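Local coordinates for ORF14 (Streptomyces clavuligerus, PDB 2WPX), which is a tandem GNAT protein of the clavulanic acid biosynthesis pathway that binds acetyl-CoA and probably acts as an acyltransferase on a substrate not identified here, at residues M146-S151 with V329-E334; A85-L90 with T119-T124; L161-H166 with E298-E303. All blocks are in the same frame, centred on the assembly; numbering follows the deposited sequence.

Contacts 1 and 2 are neighbours, their centres 9 Å apart, because strands 323-334 and 120-127 run side by side: Trp331 N lies 2.8 Å from Ala123 O and Ala333 N 2.9 Å from Leu121 O, both probable hydrogen bonds. Contact 2 borders the acetyl-CoA site directly through Leu90 and Ala123, and in contact 1 the side chain of Ala148 is about 6 Å from the cofactor. Contact 3 lies across the centre of the chain, about 33 Å from contact 1 and 31 Å from contact 2 (centre to centre), away from the annotated sites. Strand 149-162 enters contact 1 at its start and contact 3 at its end, so its far end pairs with a strand of the second GNAT region.

Contact 1: M146-S151 with V329-E334; sequences MGAHRS and VFWTAE
Trp331 and Arg150 bury the largest areas here, 95 and 78 Å², and they meet as a CH-pi pair: Arg150 CG sits 3.6 Å from the centroid of the five-membered ring of Trp331, 21° off the ring normal. In each residue CG is anti to its carbonyl carbon; the side chains diverge at first, then their ends come back together alongside one another, the arginine extended from CG to NE and its guanidinium plane turned 50° against the indole. Their polar ends converge on Glu127, whose carboxylate takes a salt bridge from Arg150 NE and a hydrogen bond from Trp331 NE1, so one acid helps fix both groups. Alanines of helix 138-145 also pack against the indole.

Strand 323-334, from the C-terminal end of the chain, is inserted between strands 120-127 and 149-162 and so completes the sheet of the N-terminal GNAT region. Trp331 and Ala333 bond by their backbones to Ala123 and Leu121 on one side. On the other, antiparallel side, His149 N donates to Thr332 O at 2.9 Å, Thr332 N returns the bond to His149 O, and Ser151 N reaches Phe330 O at 2.8 Å with a nearly straight N-H (173°). Water 3 donates to that same carbonyl and to Ser151 O.

Ala148, with 58 Å² buried, directs its methyl toward the partner strand: CB lies 3.9 Å from Trp331 CE3 and 3.8 Å from Ala333 CB. Gly147, at positive phi, closes the preceding helix in a Schellman motif, and water 2 joins its carbonyl O to Glu334 N.

Contact 2: A85-L90 with T119-T124; sequences ARVDQL and TTLTAT. With ACO (acetyl coenzyme *a), chain C; GOL (glycerol), chain D.
Beyond Val87 and Thr122 the paired strands part, their last rung being the almost linear bond (178°) from Val87 N to Thr122 O at 2.8 Å. The parting coincides with a classic beta bulge, where Asp88 and Gln89 are together opposite the single residue Arg75 of strand 69-79 and the chain turns a corner. Earlier, Ala85 and Arg86 pair in parallel with Leu121 and Thr122: Ala85 N donates to Thr120 O at 2.7 Å, and Thr122 N to Ala85 O.

Leu121 CD1 lies 3.5 Å from Ala85 CB, on the side covered by helix 101-115. Arg86 NH1 meets Asp88 OD2 on its syn side at 2.6 Å, close to the guanidinium plane, a salt bridge across the bend. Where the strands have separated, a glycerol, probably from the crystallisation liquor, puts O3 2.9 Å from Val87 O and 3.1 Å from Thr124 O.

Strands 84-92 and 120-127, joined by helix 101-115, form the beta-alpha-beta unit of the GNAT fold, whose splayed strands admit acetyl-CoA. Leu90 O accepts from ACO N4P at 2.9 Å, and Ala123 CB touches the acetyl methyl CH3 at 3.6 Å. The pantetheine amide thus continues the bonding of one strand, while the thioester methyl rests against an apolar side chain of the other.

Contact 3: L161-H166 with E298-E303; sequences LDLDRH and EVRLVE
The guanidinium of Arg300 has the backbone of Leu163 and Asp164 over one face, Leu163 C being 4.0 Å above its plane and offset toward the rim. Leu163 CB also lies over that face, 3.4 Å from Arg300 NH1. The setting is the end of an antiparallel strand pair: strand 149-162, from the N-terminal GNAT region, adds to strand 301-307 of the second GNAT region.

Asp164 OD2 meets the NE and NH2 of Arg300, at 3.0 Å from NE, in a salt bridge whose two hydrogen bonds are both weak. Because OD2 is shared between NE and NH2, neither N-H points straight at it (127-128°). The carboxylate stands 72° from the guanidinium plane. Bends at chi2 and chi3 fold the arginine back over the turn.

Leu161 N and O bond with Val302 O and N, both at 2.9 Å and in the carbonyl planes, and Leu163 N then donates to Arg300 O at 2.8 Å as the chain leaves the strand.

Asp162 and Leu301 lie side by side, with Leu301 CD2 3.6 Å from Asp162 CG. Leu163 points toward the partner segment, its CD2 3.5 Å from Val299 O, and its side chain also touches Leu293 of helix 280-295. An Asx turn shapes the exit, Asp164 N donating to Asp162 OD1 on its anti side. Asp162 O takes two backbone bonds, from Arg165 N and His166 N. Water 4 donates to Leu163 O and accepts from Arg300 NH2, the latter at 3.0 Å.

Contact 1: M146-S151 with V329-E334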
# COMPACT_ATOMS: atom_id res chain seq x y z
N MET A 146 -14.69 -16.02 -10.04
CA MET A 146 -14.04 -15.61 -11.30
C MET A 146 -12.98 -16.60 -11.80
O MET A 146 -12.48 -16.38 -12.91
CB MET A 146 -13.31 -14.27 -11.16
CG MET A 146 -14.23 -13.10 -10.79
SD MET A 146 -15.90 -13.25 -11.50
CE MET A 146 -15.65 -12.97 -13.13
N GLY A 147 -12.64 -17.63 -11.01
CA GLY A 147 -11.66 -18.64 -11.42
C GLY A 147 -10.22 -18.32 -10.99
O GLY A 147 -9.27 -18.91 -11.51
N ALA A 148 -10.04 -17.38 -10.07
CA ALA A 148 -8.72 -17.08 -9.51
C ALA A 148 -8.48 -18.10 -8.38
O ALA A 148 -9.44 -18.74 -7.88
CB ALA A 148 -8.68 -15.65 -8.98
N HIS A 149 -7.20 -18.25 -8.00
CA HIS A 149 -6.79 -19.09 -6.87
C HIS A 149 -5.86 -18.29 -5.94
O HIS A 149 -5.20 -17.35 -6.34
CB HIS A 149 -6.10 -20.36 -7.38
CG HIS A 149 -6.89 -21.09 -8.41
ND1 HIS A 149 -6.81 -20.78 -9.75
CD2 HIS A 149 -7.78 -22.10 -8.31
CE1 HIS A 149 -7.61 -21.59 -10.43
NE2 HIS A 149 -8.21 -22.39 -9.58
N ARG A 150 -5.82 -18.68 -4.69
CA ARG A 150 -4.86 -18.10 -3.75
C ARG A 150 -3.44 -18.55 -4.12
O ARG A 150 -3.25 -19.72 -4.42
CB ARG A 150 -5.21 -18.55 -2.33
CG ARG A 150 -6.34 -17.72 -1.77
CD ARG A 150 -6.61 -18.09 -0.34
NE ARG A 150 -7.90 -17.55 0.11
CZ ARG A 150 -9.05 -18.22 -0.03
NH1 ARG A 150 -9.03 -19.41 -0.60
NH2 ARG A 150 -10.20 -17.73 0.41
N SER A 151 -2.48 -17.62 -4.12
CA SER A 151 -1.06 -17.92 -4.39
C SER A 151 -0.44 -18.53 -3.18
O SER A 151 -0.77 -18.19 -2.05
CB SER A 151 -0.29 -16.63 -4.68
OG SER A 151 -0.83 -15.93 -5.78
N VAL A 329 -4.60 -11.15 1.21
CA VAL A 329 -4.30 -12.44 0.60
C VAL A 329 -4.07 -12.31 -0.93
O VAL A 329 -4.87 -11.66 -1.62
CB VAL A 329 -5.42 -13.48 0.84
CG1 VAL A 329 -4.95 -14.85 0.39
CG2 VAL A 329 -5.87 -13.49 2.25
N PHE A 330 -2.99 -12.91 -1.43
CA PHE A 330 -2.61 -12.75 -2.84
C PHE A 330 -3.24 -13.81 -3.69
O PHE A 330 -3.14 -15.02 -3.39
CB PHE A 330 -1.08 -12.70 -3.00
CG PHE A 330 -0.46 -11.65 -2.13
CD1 PHE A 330 -0.62 -10.31 -2.41
CD2 PHE A 330 0.22 -12.01 -0.95
CE1 PHE A 330 -0.08 -9.32 -1.54
CE2 PHE A 330 0.73 -11.04 -0.09
CZ PHE A 330 0.59 -9.70 -0.39
N TRP A 331 -3.96 -13.37 -4.71
CA TRP A 331 -4.64 -14.30 -5.60
C TRP A 331 -4.14 -14.07 -7.00
O TRP A 331 -3.66 -12.98 -7.33
CB TRP A 331 -6.16 -14.09 -5.59
CG TRP A 331 -6.99 -14.49 -4.30
CD1 TRP A 331 -6.91 -13.95 -3.07
CD2 TRP A 331 -8.03 -15.46 -4.23
NE1 TRP A 331 -7.85 -14.49 -2.23
CE2 TRP A 331 -8.54 -15.44 -2.91
CE3 TRP A 331 -8.57 -16.37 -5.15
CZ2 TRP A 331 -9.59 -16.27 -2.49
CZ3 TRP A 331 -9.61 -17.19 -4.74
CH2 TRP A 331 -10.10 -17.14 -3.40
N THR A 332 -4.35 -15.05 -7.86
CA THR A 332 -3.81 -15.02 -9.21
C THR A 332 -4.76 -15.77 -10.14
O THR A 332 -5.51 -16.68 -9.71
CB THR A 332 -2.39 -15.68 -9.27
OG1 THR A 332 -1.90 -15.60 -10.60
CG2 THR A 332 -2.43 -17.20 -8.88
N ALA A 333 -4.74 -15.40 -11.41
CA ALA A 333 -5.70 -15.96 -12.37
C ALA A 333 -5.11 -15.94 -13.76
O ALA A 333 -4.31 -15.08 -14.08
CB ALA A 333 -6.97 -15.15 -12.37
N GLU A 334 -5.51 -16.92 -14.57
CA GLU A 334 -5.22 -16.87 -16.01
C GLU A 334 -6.01 -15.74 -16.75
O GLU A 334 -7.22 -15.51 -16.54
CB GLU A 334 -5.43 -18.25 -16.65
CG GLU A 334 -4.40 -19.30 -16.22
CD GLU A 334 -4.51 -20.59 -17.05
OE1 GLU A 334 -5.38 -21.42 -16.76
OE2 GLU A 334 -3.73 -20.79 -18.00
O HOH W 1 -10.30 -16.03 -15.04
O HOH W 2 -7.32 -18.97 -13.94
O HOH W 3 -2.44 -16.32 -1.15

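Contact 2: A85-L90 with T119-T124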
# COMPACT_ATOMS: atom_id res chain seq x y z
N ALA A 85 -0.45 -8.63 -14.94
CA ALA A 85 -1.27 -7.45 -14.81
C ALA A 85 -1.92 -7.49 -13.44
O ALA A 85 -2.60 -8.47 -13.10
CB ALA A 85 -2.31 -7.44 -15.86
N ARG A 86 -1.73 -6.41 -12.67
CA ARG A 86 -2.18 -6.34 -11.33
C ARG A 86 -3.49 -5.51 -11.19
O ARG A 86 -3.58 -4.37 -11.68
CB ARG A 86 -1.12 -5.70 -10.48
CG ARG A 86 -1.66 -5.31 -9.14
CD ARG A 86 -0.55 -5.08 -8.14
NE ARG A 86 0.67 -4.52 -8.74
CZ ARG A 86 0.90 -3.21 -8.88
NH1 ARG A 86 -0.04 -2.36 -8.49
NH2 ARG A 86 2.05 -2.76 -9.42
N VAL A 87 -4.47 -6.08 -10.49
CA VAL A 87 -5.73 -5.37 -10.30
C VAL A 87 -5.62 -4.41 -9.15
O VAL A 87 -5.68 -4.81 -8.03
CB VAL A 87 -6.92 -6.34 -10.08
CG1 VAL A 87 -8.21 -5.55 -9.89
CG2 VAL A 87 -7.04 -7.25 -11.31
N ASP A 88 -5.45 -3.12 -9.43
CA ASP A 88 -5.25 -2.19 -8.33
C ASP A 88 -6.60 -1.75 -7.79
O ASP A 88 -6.67 -1.25 -6.68
CB ASP A 88 -4.45 -0.99 -8.75
CG ASP A 88 -2.97 -1.19 -8.53
OD1 ASP A 88 -2.22 -0.29 -8.98
OD2 ASP A 88 -2.53 -2.18 -7.88
N GLN A 89 -7.65 -1.95 -8.58
CA GLN A 89 -8.99 -1.63 -8.16
C GLN A 89 -10.02 -2.37 -8.98
O GLN A 89 -9.99 -2.32 -10.21
CB GLN A 89 -9.28 -0.10 -8.18
CG GLN A 89 -10.70 0.25 -7.73
CD GLN A 89 -11.01 1.76 -7.83
OE1 GLN A 89 -11.14 2.46 -6.81
NE2 GLN A 89 -11.12 2.25 -9.04
N LEU A 90 -10.93 -3.05 -8.29
CA LEU A 90 -12.13 -3.58 -8.93
C LEU A 90 -13.29 -3.36 -7.96
O LEU A 90 -13.45 -4.08 -6.98
CB LEU A 90 -11.95 -5.09 -9.27
CG LEU A 90 -12.98 -5.69 -10.24
CD1 LEU A 90 -12.44 -6.92 -10.94
CD2 LEU A 90 -14.37 -5.98 -9.54
N THR A 119 -0.05 -12.60 -19.34
CA THR A 119 -0.55 -13.94 -19.17
C THR A 119 -1.38 -14.08 -17.87
O THR A 119 -2.26 -14.96 -17.77
CB THR A 119 0.64 -14.92 -19.05
OG1 THR A 119 1.43 -14.84 -20.24
CG2 THR A 119 0.16 -16.36 -18.87
N THR A 120 -1.08 -13.24 -16.88
CA THR A 120 -1.55 -13.48 -15.51
C THR A 120 -2.15 -12.19 -14.88
O THR A 120 -1.63 -11.07 -15.06
CB THR A 120 -0.41 -14.01 -14.59
OG1 THR A 120 -0.00 -15.31 -15.01
CG2 THR A 120 -0.88 -14.14 -13.18
N LEU A 121 -3.26 -12.37 -14.18
CA LEU A 121 -3.90 -11.27 -13.48
C LEU A 121 -3.69 -11.55 -11.99
O LEU A 121 -3.82 -12.69 -11.55
CB LEU A 121 -5.35 -11.32 -13.83
CG LEU A 121 -6.14 -10.10 -14.24
CD1 LEU A 121 -5.33 -8.94 -14.86
CD2 LEU A 121 -7.23 -10.61 -15.17
N THR A 122 -3.26 -10.55 -11.23
CA THR A 122 -3.03 -10.78 -9.78
C THR A 122 -3.76 -9.75 -8.99
O THR A 122 -4.08 -8.64 -9.47
CB THR A 122 -1.52 -10.80 -9.33
OG1 THR A 122 -0.99 -9.48 -9.37
CG2 THR A 122 -0.65 -11.72 -10.20
N ALA A 123 -4.00 -10.09 -7.74
CA ALA A 123 -4.92 -9.37 -6.94
C ALA A 123 -4.63 -9.55 -5.46
O ALA A 123 -4.23 -10.63 -5.02
CB ALA A 123 -6.37 -9.85 -7.27
N THR A 124 -4.84 -8.49 -4.70
CA THR A 124 -4.86 -8.55 -3.26
C THR A 124 -6.32 -8.55 -2.72
O THR A 124 -7.11 -7.65 -3.01
CB THR A 124 -4.10 -7.42 -2.66
OG1 THR A 124 -2.79 -7.38 -3.24
CG2 THR A 124 -3.94 -7.64 -1.20
N1A ACO C . -20.97 -13.15 -0.97
C2A ACO C . -20.89 -14.36 -1.52
N3A ACO C . -20.64 -14.58 -2.82
C4A ACO C . -20.42 -13.54 -3.63
C5A ACO C . -20.49 -12.27 -3.08
C6A ACO C . -20.77 -12.08 -1.74
N6A ACO C . -20.83 -10.85 -1.24
N7A ACO C . -20.27 -11.40 -4.06
C8A ACO C . -20.01 -12.09 -5.17
N9A ACO C . -20.11 -13.37 -4.92
C1B ACO C . -19.90 -14.36 -6.00
C2B ACO C . -21.13 -15.12 -6.48
O2B ACO C . -20.68 -16.30 -7.14
C3B ACO C . -21.66 -14.18 -7.50
O3B ACO C . -22.33 -14.84 -8.56
P3B ACO C . -23.92 -14.95 -8.46
O7A ACO C . -24.73 -15.60 -9.72
O8A ACO C . -24.47 -15.03 -7.01
O9A ACO C . -23.63 -16.38 -8.12
C4B ACO C . -20.39 -13.69 -8.22
O4B ACO C . -19.35 -13.68 -7.21
C5B ACO C . -21.23 -12.42 -8.46
O5B ACO C . -20.48 -11.44 -8.84
P1A ACO C . -21.09 -10.17 -9.41
O1A ACO C . -20.37 -9.96 -10.82
O2A ACO C . -22.61 -10.02 -9.41
O3A ACO C . -20.66 -9.27 -8.20
P2A ACO C . -20.48 -7.77 -7.81
O4A ACO C . -21.44 -7.63 -6.58
O5A ACO C . -20.84 -6.76 -8.84
O6A ACO C . -18.95 -7.86 -7.18
CBP ACO C . -17.33 -7.43 -5.42
CCP ACO C . -18.06 -6.87 -6.66
CDP ACO C . -18.02 -8.76 -5.67
CEP ACO C . -16.05 -7.21 -6.13
CAP ACO C . -18.02 -6.31 -4.60
OAP ACO C . -18.27 -6.85 -3.34
C9P ACO C . -17.06 -5.12 -4.35
O9P ACO C . -16.99 -4.20 -5.15
N8P ACO C . -16.49 -5.07 -3.14
C7P ACO C . -15.53 -4.02 -2.76
C6P ACO C . -14.37 -4.16 -3.73
C5P ACO C . -13.59 -5.46 -3.62
O5P ACO C . -13.38 -6.02 -2.55
N4P ACO C . -13.13 -5.91 -4.75
C3P ACO C . -12.21 -7.02 -4.77
C2P ACO C . -12.75 -8.19 -5.56
S1P ACO C . -11.40 -9.38 -5.41
C ACO C . -10.80 -9.31 -7.02
O ACO C . -11.12 -8.35 -7.72
CH3 ACO C . -9.95 -10.49 -7.49
C1 GOL D . -9.83 -3.69 -5.73
O1 GOL D . -10.72 -2.82 -5.05
C2 GOL D . -8.97 -4.70 -4.91
O2 GOL D . -8.06 -3.97 -4.12
C3 GOL D . -8.24 -5.62 -5.92
O3 GOL D . -6.89 -6.02 -5.67

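Contact 3: L161-H166 with E298-E303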
# COMPACT_ATOMS: atom_id res chain seq x y z
N LEU A 161 -2.75 0.73 14.92
CA LEU A 161 -2.44 1.32 16.19
C LEU A 161 -3.32 2.54 16.37
O LEU A 161 -3.34 3.44 15.54
CB LEU A 161 -0.99 1.74 16.23
CG LEU A 161 -0.57 2.63 17.43
CD1 LEU A 161 -0.73 1.93 18.80
CD2 LEU A 161 0.86 3.18 17.22
N ASP A 162 -4.05 2.55 17.47
CA ASP A 162 -4.89 3.64 17.82
C ASP A 162 -4.32 4.27 19.08
O ASP A 162 -4.48 3.76 20.19
CB ASP A 162 -6.27 3.09 18.09
CG ASP A 162 -7.24 4.12 18.55
OD1 ASP A 162 -6.87 5.22 19.03
OD2 ASP A 162 -8.43 3.79 18.46
N LEU A 163 -3.69 5.41 18.88
CA LEU A 163 -3.06 6.15 19.95
C LEU A 163 -4.02 6.57 21.07
O LEU A 163 -3.54 6.89 22.15
CB LEU A 163 -2.35 7.37 19.37
CG LEU A 163 -0.95 7.17 18.79
CD1 LEU A 163 -0.88 5.91 18.02
CD2 LEU A 163 -0.68 8.37 17.87
N ASP A 164 -5.32 6.62 20.83
CA ASP A 164 -6.29 6.87 21.92
C ASP A 164 -6.53 5.64 22.76
O ASP A 164 -7.16 5.70 23.80
CB ASP A 164 -7.66 7.30 21.40
CG ASP A 164 -7.71 8.73 20.93
OD1 ASP A 164 -8.60 9.02 20.09
OD2 ASP A 164 -6.85 9.54 21.35
N ARG A 165 -6.07 4.49 22.28
CA ARG A 165 -6.21 3.26 23.05
C ARG A 165 -4.88 2.92 23.72
O ARG A 165 -4.84 2.40 24.80
CB ARG A 165 -6.64 2.13 22.14
CG ARG A 165 -6.93 0.85 22.83
CD ARG A 165 -6.29 -0.31 22.08
NE ARG A 165 -7.10 -0.84 20.98
CZ ARG A 165 -8.01 -1.81 21.12
NH1 ARG A 165 -8.25 -2.35 22.31
NH2 ARG A 165 -8.69 -2.25 20.06
N HIS A 166 -3.76 3.21 23.06
CA HIS A 166 -2.48 2.81 23.63
C HIS A 166 -1.42 3.81 23.20
O HIS A 166 -1.29 4.09 22.03
CB HIS A 166 -2.06 1.40 23.19
CG HIS A 166 -0.64 1.07 23.56
ND1 HIS A 166 -0.21 0.99 24.87
CD2 HIS A 166 0.46 0.85 22.80
CE1 HIS A 166 1.08 0.71 24.90
NE2 HIS A 166 1.51 0.62 23.65
N GLU A 298 -2.57 15.65 15.00
CA GLU A 298 -3.92 15.13 15.02
C GLU A 298 -3.92 13.67 14.69
O GLU A 298 -4.96 13.04 14.76
CB GLU A 298 -4.81 15.85 14.02
CG GLU A 298 -5.31 17.17 14.53
CD GLU A 298 -5.99 17.97 13.45
OE1 GLU A 298 -5.29 18.65 12.68
OE2 GLU A 298 -7.24 17.96 13.36
N VAL A 299 -2.75 13.14 14.32
CA VAL A 299 -2.62 11.73 14.01
C VAL A 299 -2.89 10.83 15.21
O VAL A 299 -2.42 11.05 16.33
CB VAL A 299 -1.23 11.38 13.38
CG1 VAL A 299 -1.07 9.92 13.36
CG2 VAL A 299 -1.12 11.93 11.98
N ARG A 300 -3.69 9.80 14.99
CA ARG A 300 -4.31 9.09 16.09
C ARG A 300 -4.33 7.65 15.65
O ARG A 300 -4.21 6.72 16.49
CB ARG A 300 -5.72 9.62 16.28
CG ARG A 300 -6.05 10.42 17.53
CD ARG A 300 -4.96 11.29 18.15
NE ARG A 300 -4.96 11.07 19.60
CZ ARG A 300 -3.87 10.80 20.31
NH1 ARG A 300 -2.66 10.78 19.73
NH2 ARG A 300 -3.96 10.57 21.62
N LEU A 301 -4.50 7.45 14.32
CA LEU A 301 -4.63 6.09 13.78
C LEU A 301 -3.58 5.76 12.76
O LEU A 301 -3.44 6.44 11.72
CB LEU A 301 -6.02 5.84 13.17
CG LEU A 301 -7.26 6.04 14.06
CD1 LEU A 301 -8.56 6.14 13.19
CD2 LEU A 301 -7.39 4.89 15.00
N VAL A 302 -2.81 4.70 13.03
CA VAL A 302 -1.66 4.42 12.21
C VAL A 302 -1.79 3.00 11.72
O VAL A 302 -2.08 2.08 12.48
CB VAL A 302 -0.36 4.62 13.00
CG1 VAL A 302 0.86 4.34 12.10
CG2 VAL A 302 -0.31 6.00 13.57
N GLU A 303 -1.66 2.80 10.43
CA GLU A 303 -1.76 1.46 9.90
C GLU A 303 -0.39 1.00 9.36
O GLU A 303 0.47 1.84 8.98
CB GLU A 303 -2.82 1.38 8.80
CG GLU A 303 -2.36 1.94 7.47
CD GLU A 303 -3.46 1.91 6.39
OE1 GLU A 303 -3.75 0.82 5.87
OE2 GLU A 303 -4.02 2.97 6.08
O HOH W 4 -1.74 8.92 22.65